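Local coordinates for protein aminoacyltransferase FemA (Staphylococcus aureus, PDB 1LRZ) that adds glycines 2 and 3 of the pentaglycine bridge of staphylococcal peptidoglycan, taking them from glycyl-tRNA, at residues M18-F23 with D108-Y113; V52-L57 with P76-E81. One frame throughout, in Å; residues are numbered along the deposited sequence.

Overall arrangement
From the N terminus the chain runs through helix 8-16 into the loop M18-F23, which is the first half of contact 1. It then makes helix 27-35 and strand 39-46 and enters strand 52-63; contact 2 pairs the start of this strand with P76-E81, at the far end of the same beta hairpin. After helix 83-98 and strand 102-107, D108-Y113 returns to the early loop and closes contact 1, so contact 2 is nested inside contact 1. The hairpin belongs to the seven-stranded sheet, whereas D108-Y113 leads out of that sheet into the nine-stranded one. The contacts touch through M18 on V77 and through Y80 on P109 and L111.

Contact 1: M18-F23 with D108-Y113; sequences MPYSHF and DPYLPY
The loop M18-F23 passes D108-Y113 without strand pairing, the backbones coming nearest at Y20 and Y110, whose CA atoms are 6.0 Å apart. Y110, at the centre of an inverse gamma turn, sends its ring between Y20 and H22. Both neighbours make edge-to-face stacks with it, on opposite faces. Y20 points CD1 over the ring centre, 3.9 Å from Y110 CG, with the planes at 86°. On the other face H22 CD2 lies toward the rim, 3.7 Å from Y110 CE1, and the planes meet at 79°. With CG of Y110 anti to the backbone N (chi1 -162°), the ring extends into this slot. The aromatic cluster lies where the chain leaves strand 102-107 of one mixed sheet for strand 112-116 of the other. Here P112 covers a face of Y20: its CD makes a CH-pi contact 4.0 Å from the centroid of the Y20 ring, and its CG reaches Y20 CZ at 3.3 Å. The polar ends of the cluster are bonded elsewhere. R360 binds both tyrosine hydroxyls, and E324 also meets that of Y110; H22 is held at ND1 by T24 and at NE2 by Y364.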
ATOM      1  N   MET A  18      13.987  -4.115 -11.305  1.00 19.56           N
ATOM      2  CA  MET A  18      13.450  -5.471 -11.243  1.00 16.96           C
ATOM      3  C   MET A  18      12.035  -5.602 -10.693  1.00 18.30           C
ATOM      4  O   MET A  18      11.611  -4.822  -9.836  1.00 15.62           O
ATOM      5  CB  MET A  18      14.389  -6.349 -10.387  1.00 14.72           C
ATOM      6  CG  MET A  18      15.786  -6.653 -11.021  1.00 17.02           C
ATOM      7  SD  MET A  18      15.662  -7.790 -12.416  1.00 10.29           S
ATOM      8  CE  MET A  18      15.626  -9.322 -11.611  1.00 18.33           C
ATOM      9  N   PRO A  19      11.284  -6.594 -11.189  1.00 17.95           N
ATOM     10  CA  PRO A  19       9.918  -6.817 -10.700  1.00 18.29           C
ATOM     11  C   PRO A  19      10.058  -7.479  -9.334  1.00 17.98           C
ATOM     12  O   PRO A  19      11.074  -8.119  -9.052  1.00 15.44           O
ATOM     13  CB  PRO A  19       9.323  -7.772 -11.737  1.00 21.30           C
ATOM     14  CG  PRO A  19      10.527  -8.532 -12.220  1.00 21.87           C
ATOM     15  CD  PRO A  19      11.562  -7.431 -12.365  1.00 19.70           C
ATOM     16  N   TYR A  20       9.046  -7.330  -8.488  1.00 16.54           N
ATOM     17  CA  TYR A  20       9.076  -7.912  -7.156  1.00 16.67           C
ATOM     18  C   TYR A  20      10.308  -7.519  -6.338  1.00 16.17           C
ATOM     19  O   TYR A  20      10.980  -8.354  -5.739  1.00 17.24           O
ATOM     20  CB  TYR A  20       8.930  -9.440  -7.236  1.00 13.64           C
ATOM     21  CG  TYR A  20       7.488  -9.862  -7.471  1.00 17.97           C
ATOM     22  CD1 TYR A  20       6.529  -9.738  -6.457  1.00 17.11           C
ATOM     23  CD2 TYR A  20       7.060 -10.293  -8.726  1.00 16.08           C
ATOM     24  CE1 TYR A  20       5.178 -10.025  -6.689  1.00 15.64           C
ATOM     25  CE2 TYR A  20       5.706 -10.583  -8.967  1.00 18.91           C
ATOM     26  CZ  TYR A  20       4.780 -10.444  -7.948  1.00 17.62           C
ATOM     27  OH  TYR A  20       3.450 -10.707  -8.186  1.00 19.08           O
ATOM     28  N   SER A  21      10.620  -6.234  -6.353  1.00 15.92           N
ATOM     29  CA  SER A  21      11.700  -5.708  -5.538  1.00 18.52           C
ATOM     30  C   SER A  21      10.888  -4.928  -4.508  1.00 17.34           C
ATOM     31  O   SER A  21      10.288  -3.909  -4.827  1.00 18.05           O
ATOM     32  CB  SER A  21      12.605  -4.778  -6.352  1.00 21.97           C
ATOM     33  OG  SER A  21      11.834  -3.888  -7.143  1.00 37.79           O
ATOM     34  N   HIS A  22      10.843  -5.438  -3.285  1.00 18.96           N
ATOM     35  CA  HIS A  22      10.065  -4.830  -2.194  1.00 17.93           C
ATOM     36  C   HIS A  22      10.612  -3.463  -1.785  1.00 17.71           C
ATOM     37  O   HIS A  22      11.792  -3.177  -2.014  1.00 16.12           O
ATOM     38  CB  HIS A  22      10.079  -5.778  -0.991  1.00 18.05           C
ATOM     39  CG  HIS A  22       8.971  -5.549  -0.012  1.00 19.77           C
ATOM     40  ND1 HIS A  22       9.203  -5.306   1.325  1.00 16.00           N
ATOM     41  CD2 HIS A  22       7.624  -5.613  -0.156  1.00 20.92           C
ATOM     42  CE1 HIS A  22       8.047  -5.240   1.965  1.00 18.28           C
ATOM     43  NE2 HIS A  22       7.073  -5.423   1.090  1.00 20.52           N
ATOM     44  N   PHE A  23       9.774  -2.634  -1.155  1.00 14.13           N
ATOM     45  CA  PHE A  23      10.213  -1.303  -0.748  1.00 15.73           C
ATOM     46  C   PHE A  23      11.310  -1.376   0.315  1.00 18.29           C
ATOM     47  O   PHE A  23      11.974  -0.380   0.579  1.00 15.59           O
ATOM     48  CB  PHE A  23       9.038  -0.431  -0.251  1.00 16.73           C
ATOM     49  CG  PHE A  23       8.302  -0.991   0.945  1.00 19.57           C
ATOM     50  CD1 PHE A  23       7.126  -1.727   0.779  1.00 17.45           C
ATOM     51  CD2 PHE A  23       8.778  -0.772   2.234  1.00 19.39           C
ATOM     52  CE1 PHE A  23       6.434  -2.236   1.880  1.00 20.46           C
ATOM     53  CE2 PHE A  23       8.091  -1.279   3.348  1.00 21.05           C
ATOM     54  CZ  PHE A  23       6.918  -2.012   3.167  1.00 19.28           C
ATOM     55  N   ASP A 108      12.479 -14.358   3.488  1.00 18.68           N
ATOM     56  CA  ASP A 108      11.058 -14.245   3.174  1.00 17.08           C
ATOM     57  C   ASP A 108      10.943 -13.544   1.814  1.00 17.39           C
ATOM     58  O   ASP A 108      10.500 -12.399   1.707  1.00 13.84           O
ATOM     59  CB  ASP A 108      10.299 -13.491   4.298  1.00 12.82           C
ATOM     60  CG  ASP A 108      10.851 -12.098   4.588  1.00 16.39           C
ATOM     61  OD1 ASP A 108      10.195 -11.364   5.352  1.00 17.12           O
ATOM     62  OD2 ASP A 108      11.921 -11.721   4.078  1.00 16.93           O
ATOM     63  N   PRO A 109      11.363 -14.247   0.745  1.00 19.19           N
ATOM     64  CA  PRO A 109      11.337 -13.728  -0.624  1.00 19.21           C
ATOM     65  C   PRO A 109       9.968 -13.261  -1.096  1.00 17.22           C
ATOM     66  O   PRO A 109       8.940 -13.883  -0.813  1.00 16.87           O
ATOM     67  CB  PRO A 109      11.888 -14.893  -1.453  1.00 18.73           C
ATOM     68  CG  PRO A 109      11.453 -16.077  -0.691  1.00 22.99           C
ATOM     69  CD  PRO A 109      11.695 -15.682   0.753  1.00 18.29           C
ATOM     70  N   TYR A 110       9.989 -12.140  -1.805  1.00 17.09           N
ATOM     71  CA  TYR A 110       8.801 -11.504  -2.375  1.00 16.70           C
ATOM     72  C   TYR A 110       8.565 -12.304  -3.657  1.00 16.31           C
ATOM     73  O   TYR A 110       8.787 -11.818  -4.765  1.00 15.01           O
ATOM     74  CB  TYR A 110       9.143 -10.044  -2.695  1.00 13.08           C
ATOM     75  CG  TYR A 110       7.954  -9.120  -2.895  1.00 15.04           C
ATOM     76  CD1 TYR A 110       8.137  -7.845  -3.432  1.00 10.69           C
ATOM     77  CD2 TYR A 110       6.659  -9.505  -2.530  1.00 13.07           C
ATOM     78  CE1 TYR A 110       7.077  -6.965  -3.596  1.00 14.83           C
ATOM     79  CE2 TYR A 110       5.573  -8.624  -2.700  1.00 16.48           C
ATOM     80  CZ  TYR A 110       5.796  -7.355  -3.228  1.00 17.13           C
ATOM     81  OH  TYR A 110       4.765  -6.462  -3.371  1.00 16.65           O
ATOM     82  N   LEU A 111       8.124 -13.547  -3.475  1.00 14.76           N
ATOM     83  CA  LEU A 111       7.916 -14.495  -4.566  1.00 15.63           C
ATOM     84  C   LEU A 111       6.517 -15.102  -4.526  1.00 12.20           C
ATOM     85  O   LEU A 111       6.183 -15.817  -3.586  1.00 15.92           O
ATOM     86  CB  LEU A 111       8.956 -15.623  -4.428  1.00 14.36           C
ATOM     87  CG  LEU A 111       8.964 -16.760  -5.452  1.00 15.87           C
ATOM     88  CD1 LEU A 111       9.258 -16.180  -6.821  1.00 11.74           C
ATOM     89  CD2 LEU A 111      10.025 -17.805  -5.074  1.00 14.13           C
ATOM     90  N   PRO A 112       5.693 -14.846  -5.553  1.00 14.56           N
ATOM     91  CA  PRO A 112       4.336 -15.399  -5.573  1.00 14.47           C
ATOM     92  C   PRO A 112       4.338 -16.918  -5.541  1.00 15.77           C
ATOM     93  O   PRO A 112       5.231 -17.565  -6.092  1.00 15.19           O
ATOM     94  CB  PRO A 112       3.749 -14.872  -6.885  1.00 12.23           C
ATOM     95  CG  PRO A 112       4.523 -13.618  -7.141  1.00 15.33           C
ATOM     96  CD  PRO A 112       5.936 -14.015  -6.746  1.00 13.37           C
ATOM     97  N   TYR A 113       3.304 -17.464  -4.907  1.00 15.57           N
ATOM     98  CA  TYR A 113       3.102 -18.897  -4.782  1.00 16.71           C
ATOM     99  C   TYR A 113       1.795 -19.244  -5.503  1.00 16.45           C
ATOM    100  O   TYR A 113       1.790 -20.022  -6.458  1.00 17.09           O
ATOM    101  CB  TYR A 113       3.018 -19.273  -3.296  1.00 14.87           C
ATOM    102  CG  TYR A 113       2.447 -20.646  -3.015  1.00 18.21           C
ATOM    103  CD1 TYR A 113       2.842 -21.767  -3.766  1.00 17.88           C
ATOM    104  CD2 TYR A 113       1.532 -20.834  -1.982  1.00 18.61           C
ATOM    105  CE1 TYR A 113       2.338 -23.034  -3.495  1.00 17.80           C
ATOM    106  CE2 TYR A 113       1.018 -22.103  -1.695  1.00 19.28           C
ATOM    107  CZ  TYR A 113       1.426 -23.197  -2.453  1.00 19.43           C
ATOM    108  OH  TYR A 113       0.936 -24.446  -2.157  1.00 19.74           O
TER

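Contact 2: V52-L57 with P76-E81; sequences VIAACL and PVIDYE
The antiparallel beta hairpin of strands 52-63 and 67-78 ends here, in the seven-stranded mixed sheet, where the second strand gives way to a turn leading to helix 83-98. A55 and V77 form a hydrogen-bonded pair with two backbone bonds: A55 N to V77 O at 2.9 Å and V77 N to A55 O at 2.8 Å. On the other edge of strand 52-63, I53 and A54 both face I45 of strand 39-46 in a classic beta bulge. The side chains of A55 and V77 share the sheet face packed by F11 and F14 of helix 8-16 and by M18. Those of A54 and I78 lie on the opposite face, where A54 CB touches I78 CG1 at 3.7 Å. I78 extends CG1 anti to its own N (chi1 -178°), and L85 of helix 83-98 packs against it. Farther along, C56 meets P76, which follows a cis peptide bond: C56 CB lies 3.6 Å from P76 CB, and C56 SG lies 3.6 Å from P76 CA. Beyond the paired residues the turn folds back on itself. Y80 OH donates to P76 O, while D79 OD1 accepts from E81 N in an Asx turn. Where the strands part, a water bridges the gap, donating to I53 O over a notably short 2.5 Å and accepting, at a longer 3.2 Å, from D79 N.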
ATOM      1  N   VAL A  52      25.230  -6.200 -12.137  1.00 28.74           N
ATOM      2  CA  VAL A  52      24.532  -6.837 -11.018  1.00 23.48           C
ATOM      3  C   VAL A  52      23.364  -7.665 -11.566  1.00 21.66           C
ATOM      4  O   VAL A  52      22.549  -7.156 -12.345  1.00 22.41           O
ATOM      5  CB  VAL A  52      23.959  -5.800 -10.027  1.00 23.65           C
ATOM      6  CG1 VAL A  52      23.100  -6.519  -8.953  1.00 19.10           C
ATOM      7  CG2 VAL A  52      25.088  -5.026  -9.372  1.00 21.43           C
ATOM      8  N   ILE A  53      23.289  -8.935 -11.174  1.00 19.05           N
ATOM      9  CA  ILE A  53      22.195  -9.793 -11.610  1.00 19.76           C
ATOM     10  C   ILE A  53      21.415 -10.389 -10.422  1.00 20.57           C
ATOM     11  O   ILE A  53      20.572 -11.266 -10.603  1.00 23.23           O
ATOM     12  CB  ILE A  53      22.690 -10.944 -12.531  1.00 20.76           C
ATOM     13  CG1 ILE A  53      23.734 -11.800 -11.807  1.00 19.31           C
ATOM     14  CG2 ILE A  53      23.275 -10.356 -13.817  1.00 19.71           C
ATOM     15  CD1 ILE A  53      24.140 -13.050 -12.584  1.00 23.68           C
ATOM     16  N   ALA A  54      21.701  -9.908  -9.216  1.00 19.78           N
ATOM     17  CA  ALA A  54      21.006 -10.359  -8.003  1.00 18.37           C
ATOM     18  C   ALA A  54      21.462  -9.483  -6.859  1.00 18.84           C
ATOM     19  O   ALA A  54      22.620  -9.067  -6.814  1.00 19.27           O
ATOM     20  CB  ALA A  54      21.328 -11.816  -7.697  1.00 19.34           C
ATOM     21  N   ALA A  55      20.558  -9.201  -5.929  1.00 16.88           N
ATOM     22  CA  ALA A  55      20.908  -8.354  -4.797  1.00 16.51           C
ATOM     23  C   ALA A  55      20.032  -8.628  -3.584  1.00 19.30           C
ATOM     24  O   ALA A  55      18.924  -9.158  -3.700  1.00 19.24           O
ATOM     25  CB  ALA A  55      20.770  -6.875  -5.193  1.00 14.17           C
ATOM     26  N   CYS A  56      20.531  -8.257  -2.413  1.00 18.19           N
ATOM     27  CA  CYS A  56      19.753  -8.416  -1.206  1.00 19.70           C
ATOM     28  C   CYS A  56      20.310  -7.584  -0.085  1.00 20.61           C
ATOM     29  O   CYS A  56      21.527  -7.555   0.159  1.00 17.61           O
ATOM     30  CB  CYS A  56      19.695  -9.873  -0.755  1.00 19.88           C
ATOM     31  SG  CYS A  56      18.373 -10.187   0.458  1.00 22.70           S
ATOM     32  N   LEU A  57      19.407  -6.874   0.572  1.00 16.68           N
ATOM     33  CA  LEU A  57      19.771  -6.078   1.717  1.00 18.32           C
ATOM     34  C   LEU A  57      19.538  -7.038   2.885  1.00 18.42           C
ATOM     35  O   LEU A  57      18.477  -7.656   2.993  1.00 18.69           O
ATOM     36  CB  LEU A  57      18.868  -4.849   1.814  1.00 20.41           C
ATOM     37  CG  LEU A  57      19.039  -3.939   3.028  1.00 23.39           C
ATOM     38  CD1 LEU A  57      18.335  -2.615   2.746  1.00 26.20           C
ATOM     39  CD2 LEU A  57      18.447  -4.591   4.269  1.00 23.06           C
ATOM     40  N   PRO A  76      15.925 -12.050  -1.508  1.00 20.25           N
ATOM     41  CA  PRO A  76      16.654 -11.251  -2.498  1.00 21.43           C
ATOM     42  C   PRO A  76      15.867 -10.887  -3.754  1.00 22.69           C
ATOM     43  O   PRO A  76      14.807 -11.446  -4.032  1.00 21.67           O
ATOM     44  CB  PRO A  76      17.842 -12.142  -2.838  1.00 20.63           C
ATOM     45  CG  PRO A  76      17.249 -13.508  -2.760  1.00 22.59           C
ATOM     46  CD  PRO A  76      16.406 -13.445  -1.504  1.00 21.69           C
ATOM     47  N   VAL A  77      16.406  -9.935  -4.503  1.00 19.14           N
ATOM     48  CA  VAL A  77      15.813  -9.518  -5.766  1.00 20.79           C
ATOM     49  C   VAL A  77      16.694 -10.254  -6.773  1.00 22.42           C
ATOM     50  O   VAL A  77      17.908 -10.048  -6.814  1.00 21.07           O
ATOM     51  CB  VAL A  77      15.921  -8.000  -5.952  1.00 18.27           C
ATOM     52  CG1 VAL A  77      15.244  -7.586  -7.249  1.00 18.77           C
ATOM     53  CG2 VAL A  77      15.267  -7.291  -4.747  1.00 16.03           C
ATOM     54  N   ILE A  78      16.083 -11.132  -7.559  1.00 21.59           N
ATOM     55  CA  ILE A  78      16.824 -11.939  -8.510  1.00 21.08           C
ATOM     56  C   ILE A  78      15.824 -12.529  -9.506  1.00 23.07           C
ATOM     57  O   ILE A  78      14.619 -12.576  -9.229  1.00 19.57           O
ATOM     58  CB  ILE A  78      17.560 -13.067  -7.730  1.00 23.06           C
ATOM     59  CG1 ILE A  78      18.406 -13.941  -8.658  1.00 24.20           C
ATOM     60  CG2 ILE A  78      16.545 -13.927  -7.001  1.00 24.56           C
ATOM     61  CD1 ILE A  78      19.250 -14.947  -7.885  1.00 25.73           C
ATOM     62  N   ASP A  79      16.310 -12.965 -10.664  1.00 21.60           N
ATOM     63  CA  ASP A  79      15.426 -13.574 -11.659  1.00 22.95           C
ATOM     64  C   ASP A  79      15.096 -14.983 -11.174  1.00 22.18           C
ATOM     65  O   ASP A  79      15.919 -15.904 -11.288  1.00 20.65           O
ATOM     66  CB  ASP A  79      16.120 -13.605 -13.031  1.00 22.59           C
ATOM     67  CG  ASP A  79      15.400 -14.494 -14.042  1.00 23.34           C
ATOM     68  OD1 ASP A  79      14.186 -14.745 -13.873  1.00 22.69           O
ATOM     69  OD2 ASP A  79      16.054 -14.926 -15.019  1.00 24.04           O
ATOM     70  N   TYR A  80      13.892 -15.159 -10.632  1.00 21.66           N
ATOM     71  CA  TYR A  80      13.505 -16.465 -10.109  1.00 21.60           C
ATOM     72  C   TYR A  80      13.157 -17.527 -11.146  1.00 24.02           C
ATOM     73  O   TYR A  80      12.836 -18.649 -10.776  1.00 26.92           O
ATOM     74  CB  TYR A  80      12.368 -16.330  -9.085  1.00 21.53           C
ATOM     75  CG  TYR A  80      12.825 -15.807  -7.739  1.00 22.72           C
ATOM     76  CD1 TYR A  80      12.742 -14.448  -7.431  1.00 20.45           C
ATOM     77  CD2 TYR A  80      13.353 -16.676  -6.768  1.00 22.26           C
ATOM     78  CE1 TYR A  80      13.170 -13.964  -6.185  1.00 23.34           C
ATOM     79  CE2 TYR A  80      13.784 -16.204  -5.524  1.00 21.32           C
ATOM     80  CZ  TYR A  80      13.688 -14.850  -5.238  1.00 23.00           C
ATOM     81  OH  TYR A  80      14.099 -14.369  -4.010  1.00 22.65           O
ATOM     82  N   GLU A  81      13.215 -17.186 -12.433  1.00 21.79           N
ATOM     83  CA  GLU A  81      12.964 -18.177 -13.479  1.00 23.21           C
ATOM     84  C   GLU A  81      14.257 -18.985 -13.674  1.00 22.42           C
ATOM     85  O   GLU A  81      14.231 -20.129 -14.115  1.00 23.17           O
ATOM     86  CB  GLU A  81      12.610 -17.494 -14.808  1.00 25.48           C
ATOM     87  CG  GLU A  81      11.306 -16.732 -14.782  1.00 31.68           C
ATOM     88  CD  GLU A  81      10.166 -17.604 -14.312  1.00 35.09           C
ATOM     89  OE1 GLU A  81       9.950 -18.661 -14.936  1.00 37.94           O
ATOM     90  OE2 GLU A  81       9.493 -17.240 -13.321  1.00 38.50           O
TER
HETATM   91  O   HOH W   1      18.841 -11.895 -12.358  1.00 28.71           O